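Local coordinates for female germline-specific tumor suppressor gld-1 (Caenorhabditis elegans, PDB 3K6T), which binds UACUCAU-type sites in mRNAs and represses translation of glp-1, and homodimerizes through the Qua1 domain described here, at residues K18-F23 / S28-L33. Residues are numbered along the deposited sequence; the frame is centred on the assembly and turned at random.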
ATOM      1  N   LYS A  18       3.788   9.171  -8.276  1.00 28.77           N
ATOM      2  CA  LYS A  18       4.679  10.016  -9.063  1.00 35.76           C
ATOM      3  C   LYS A  18       5.912  10.449  -8.250  1.00 30.87           C
ATOM      4  O   LYS A  18       7.030  10.453  -8.765  1.00 27.53           O
ATOM      5  CB  LYS A  18       3.924  11.234  -9.589  1.00 43.05           C
ATOM      6  CG  LYS A  18       4.528  11.851 -10.838  1.00 57.34           C
ATOM      7  CD  LYS A  18       3.559  12.844 -11.478  1.00 63.46           C
ATOM      8  N   HIS A  19       5.717  10.813  -6.986  1.00 27.42           N
ATOM      9  CA  HIS A  19       6.855  11.149  -6.126  1.00 31.79           C
ATOM     10  C   HIS A  19       7.831   9.976  -5.993  1.00 31.52           C
ATOM     11  O   HIS A  19       9.042  10.169  -5.934  1.00 31.72           O
ATOM     12  CB  HIS A  19       6.397  11.600  -4.735  1.00 36.36           C
ATOM     13  CG  HIS A  19       5.609  12.874  -4.736  1.00 44.15           C
ATOM     14  ND1 HIS A  19       5.837  13.891  -5.638  1.00 53.88           N
ATOM     15  CD2 HIS A  19       4.616  13.307  -3.924  1.00 51.63           C
ATOM     16  CE1 HIS A  19       5.006  14.890  -5.392  1.00 52.72           C
ATOM     17  NE2 HIS A  19       4.255  14.561  -4.357  1.00 52.48           N
ATOM     18  N   LEU A  20       7.298   8.761  -5.947  1.00 29.09           N
ATOM     19  CA  LEU A  20       8.127   7.565  -5.802  1.00 25.12           C
ATOM     20  C   LEU A  20       9.048   7.307  -6.984  1.00 26.50           C
ATOM     21  O   LEU A  20      10.062   6.625  -6.832  1.00 26.67           O
ATOM     22  CB  LEU A  20       7.251   6.322  -5.565  1.00 23.48           C
ATOM     23  CG  LEU A  20       6.874   5.971  -4.130  1.00 35.16           C
ATOM     24  CD1 LEU A  20       6.051   4.671  -4.107  1.00 37.90           C
ATOM     25  CD2 LEU A  20       8.118   5.832  -3.255  1.00 27.73           C
ATOM     26  N   THR A  21       8.697   7.837  -8.160  1.00 29.68           N
ATOM     27  CA  THR A  21       9.512   7.638  -9.358  1.00 28.86           C
ATOM     28  C   THR A  21      10.868   8.332  -9.239  1.00 30.71           C
ATOM     29  O   THR A  21      11.807   8.007  -9.967  1.00 31.10           O
ATOM     30  CB  THR A  21       8.800   8.127 -10.650  1.00 31.50           C
ATOM     31  OG1 THR A  21       8.661   9.560 -10.626  1.00 31.87           O
ATOM     32  CG2 THR A  21       7.426   7.468 -10.788  1.00 34.00           C
ATOM     33  N   LEU A  22      10.961   9.278  -8.310  1.00 29.38           N
ATOM     34  CA  LEU A  22      12.234   9.907  -7.960  1.00 31.19           C
ATOM     35  C   LEU A  22      13.235   8.901  -7.410  1.00 33.38           C
ATOM     36  O   LEU A  22      14.434   9.156  -7.423  1.00 32.74           O
ATOM     37  CB  LEU A  22      12.015  10.980  -6.894  1.00 31.31           C
ATOM     38  CG  LEU A  22      11.734  12.428  -7.289  1.00 37.80           C
ATOM     39  CD1 LEU A  22      11.475  12.579  -8.771  1.00 42.52           C
ATOM     40  CD2 LEU A  22      10.593  12.967  -6.451  1.00 31.47           C
ATOM     41  N   PHE A  23      12.737   7.772  -6.905  1.00 31.66           N
ATOM     42  CA  PHE A  23      13.575   6.787  -6.213  1.00 30.11           C
ATOM     43  C   PHE A  23      13.506   5.396  -6.854  1.00 34.04           C
ATOM     44  O   PHE A  23      12.950   4.457  -6.275  1.00 30.58           O
ATOM     45  CB  PHE A  23      13.180   6.708  -4.739  1.00 27.14           C
ATOM     46  CG  PHE A  23      13.223   8.039  -4.024  1.00 30.78           C
ATOM     47  CD1 PHE A  23      14.429   8.695  -3.828  1.00 34.29           C
ATOM     48  CD2 PHE A  23      12.064   8.632  -3.553  1.00 29.11           C
ATOM     49  CE1 PHE A  23      14.479   9.917  -3.179  1.00 32.24           C
ATOM     50  CE2 PHE A  23      12.108   9.855  -2.892  1.00 39.98           C
ATOM     51  CZ  PHE A  23      13.321  10.495  -2.702  1.00 33.02           C
ATOM     52  N   SER A  28      10.590  -1.173  -3.640  1.00 30.46           N
ATOM     53  CA  SER A  28       9.844  -2.157  -4.420  1.00 33.93           C
ATOM     54  C   SER A  28       8.546  -2.634  -3.765  1.00 23.91           C
ATOM     55  O   SER A  28       7.532  -2.767  -4.440  1.00 24.61           O
ATOM     56  CB  SER A  28      10.735  -3.347  -4.782  1.00 47.59           C
ATOM     57  OG  SER A  28      11.714  -2.960  -5.734  1.00 57.59           O
ATOM     58  N   ASN A  29       8.563  -2.891  -2.463  1.00 22.85           N
ATOM     59  CA  ASN A  29       7.344  -3.329  -1.794  1.00 26.19           C
ATOM     60  C   ASN A  29       6.330  -2.205  -1.631  1.00 29.82           C
ATOM     61  O   ASN A  29       5.127  -2.411  -1.797  1.00 28.56           O
ATOM     62  CB  ASN A  29       7.662  -3.990  -0.451  1.00 24.61           C
ATOM     63  CG  ASN A  29       8.293  -5.355  -0.632  1.00 33.64           C
ATOM     64  OD1 ASN A  29       7.663  -6.271  -1.158  1.00 34.44           O
ATOM     65  ND2 ASN A  29       9.545  -5.486  -0.233  1.00 33.99           N
ATOM     66  N   VAL A  30       6.823  -1.016  -1.304  1.00 23.90           N
ATOM     67  CA  VAL A  30       5.965   0.153  -1.245  1.00 25.34           C
ATOM     68  C   VAL A  30       5.277   0.376  -2.594  1.00 25.62           C
ATOM     69  O   VAL A  30       4.069   0.632  -2.653  1.00 29.00           O
ATOM     70  CB  VAL A  30       6.748   1.415  -0.822  1.00 30.32           C
ATOM     71  CG1 VAL A  30       5.981   2.660  -1.197  1.00 28.50           C
ATOM     72  CG2 VAL A  30       7.028   1.385   0.673  1.00 29.81           C
ATOM     73  N   GLU A  31       6.032   0.258  -3.680  1.00 24.54           N
ATOM     74  CA  GLU A  31       5.451   0.466  -5.008  1.00 26.81           C
ATOM     75  C   GLU A  31       4.329  -0.536  -5.303  1.00 26.18           C
ATOM     76  O   GLU A  31       3.286  -0.164  -5.838  1.00 27.40           O
ATOM     77  CB  GLU A  31       6.523   0.406  -6.101  1.00 28.93           C
ATOM     78  CG  GLU A  31       5.965   0.515  -7.524  1.00 31.88           C
ATOM     79  CD  GLU A  31       5.472   1.912  -7.863  1.00 37.50           C
ATOM     80  OE1 GLU A  31       5.926   2.888  -7.222  1.00 34.88           O
ATOM     81  OE2 GLU A  31       4.635   2.032  -8.782  1.00 45.80           O
ATOM     82  N   ARG A  32       4.548  -1.802  -4.955  1.00 27.06           N
ATOM     83  CA  ARG A  32       3.531  -2.837  -5.153  1.00 28.50           C
ATOM     84  C   ARG A  32       2.277  -2.580  -4.310  1.00 27.49           C
ATOM     85  O   ARG A  32       1.153  -2.688  -4.806  1.00 27.36           O
ATOM     86  CB  ARG A  32       4.100  -4.223  -4.823  1.00 26.90           C
ATOM     87  CG  ARG A  32       3.110  -5.359  -4.975  1.00 30.90           C
ATOM     88  CD  ARG A  32       3.807  -6.691  -4.775  1.00 37.53           C
ATOM     89  NE  ARG A  32       4.619  -6.661  -3.564  1.00 38.90           N
ATOM     90  CZ  ARG A  32       4.140  -6.867  -2.344  1.00 37.81           C
ATOM     91  NH1 ARG A  32       2.853  -7.139  -2.174  1.00 41.22           N
ATOM     92  NH2 ARG A  32       4.948  -6.810  -1.292  1.00 34.16           N
ATOM     93  N   LEU A  33       2.473  -2.256  -3.030  1.00 24.92           N
ATOM     94  CA  LEU A  33       1.357  -1.983  -2.128  1.00 26.16           C
ATOM     95  C   LEU A  33       0.535  -0.802  -2.641  1.00 26.11           C
ATOM     96  O   LEU A  33      -0.695  -0.814  -2.605  1.00 26.95           O
ATOM     97  CB  LEU A  33       1.865  -1.712  -0.706  1.00 25.82           C
ATOM     98  CG  LEU A  33       2.552  -2.904  -0.018  1.00 26.23           C
ATOM     99  CD1 LEU A  33       3.227  -2.503   1.297  1.00 23.68           C
ATOM    100  CD2 LEU A  33       1.550  -4.039   0.191  1.00 26.79           C
TER
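With CG1 of V30 anti to the backbone N (chi1 161°) and CD1 of L20 anti to CA (chi2 -178°), the two side chains meet through single methyl groups, L20 CD1 lying 3.5 Å from V30 CG1. E31 also sets CG anti to its backbone N, but bends at chi2 (72°), which carries the carboxylate alongside L20, the two side chains running in opposite directions. There E31 OE1 lies 3.6 Å from L20 CD1 and 4.0 Å from L20 CB, a van der Waals contact along the leucine chain. The other oxygen, OE2, forms a salt bridge with K17, which probably offsets the nearby like charge of D35. Just after L20, the T21 hydroxyl donates to K18 O in the carbonyl plane (OG1 to O 2.6 Å), and this same oxygen accepts from T21 N at 3.2 Å. A type I turn from L20 to F23 leads the chain away from the first helix. L20 packs further on F27 of the second subunit and V30 on that subunit's V30, joining the intrachain contact to the dimer interface. The contact lies at the turn end of the Qua1 helical hairpin, where the end of helix 7-20 faces the first turns of helix 28-49.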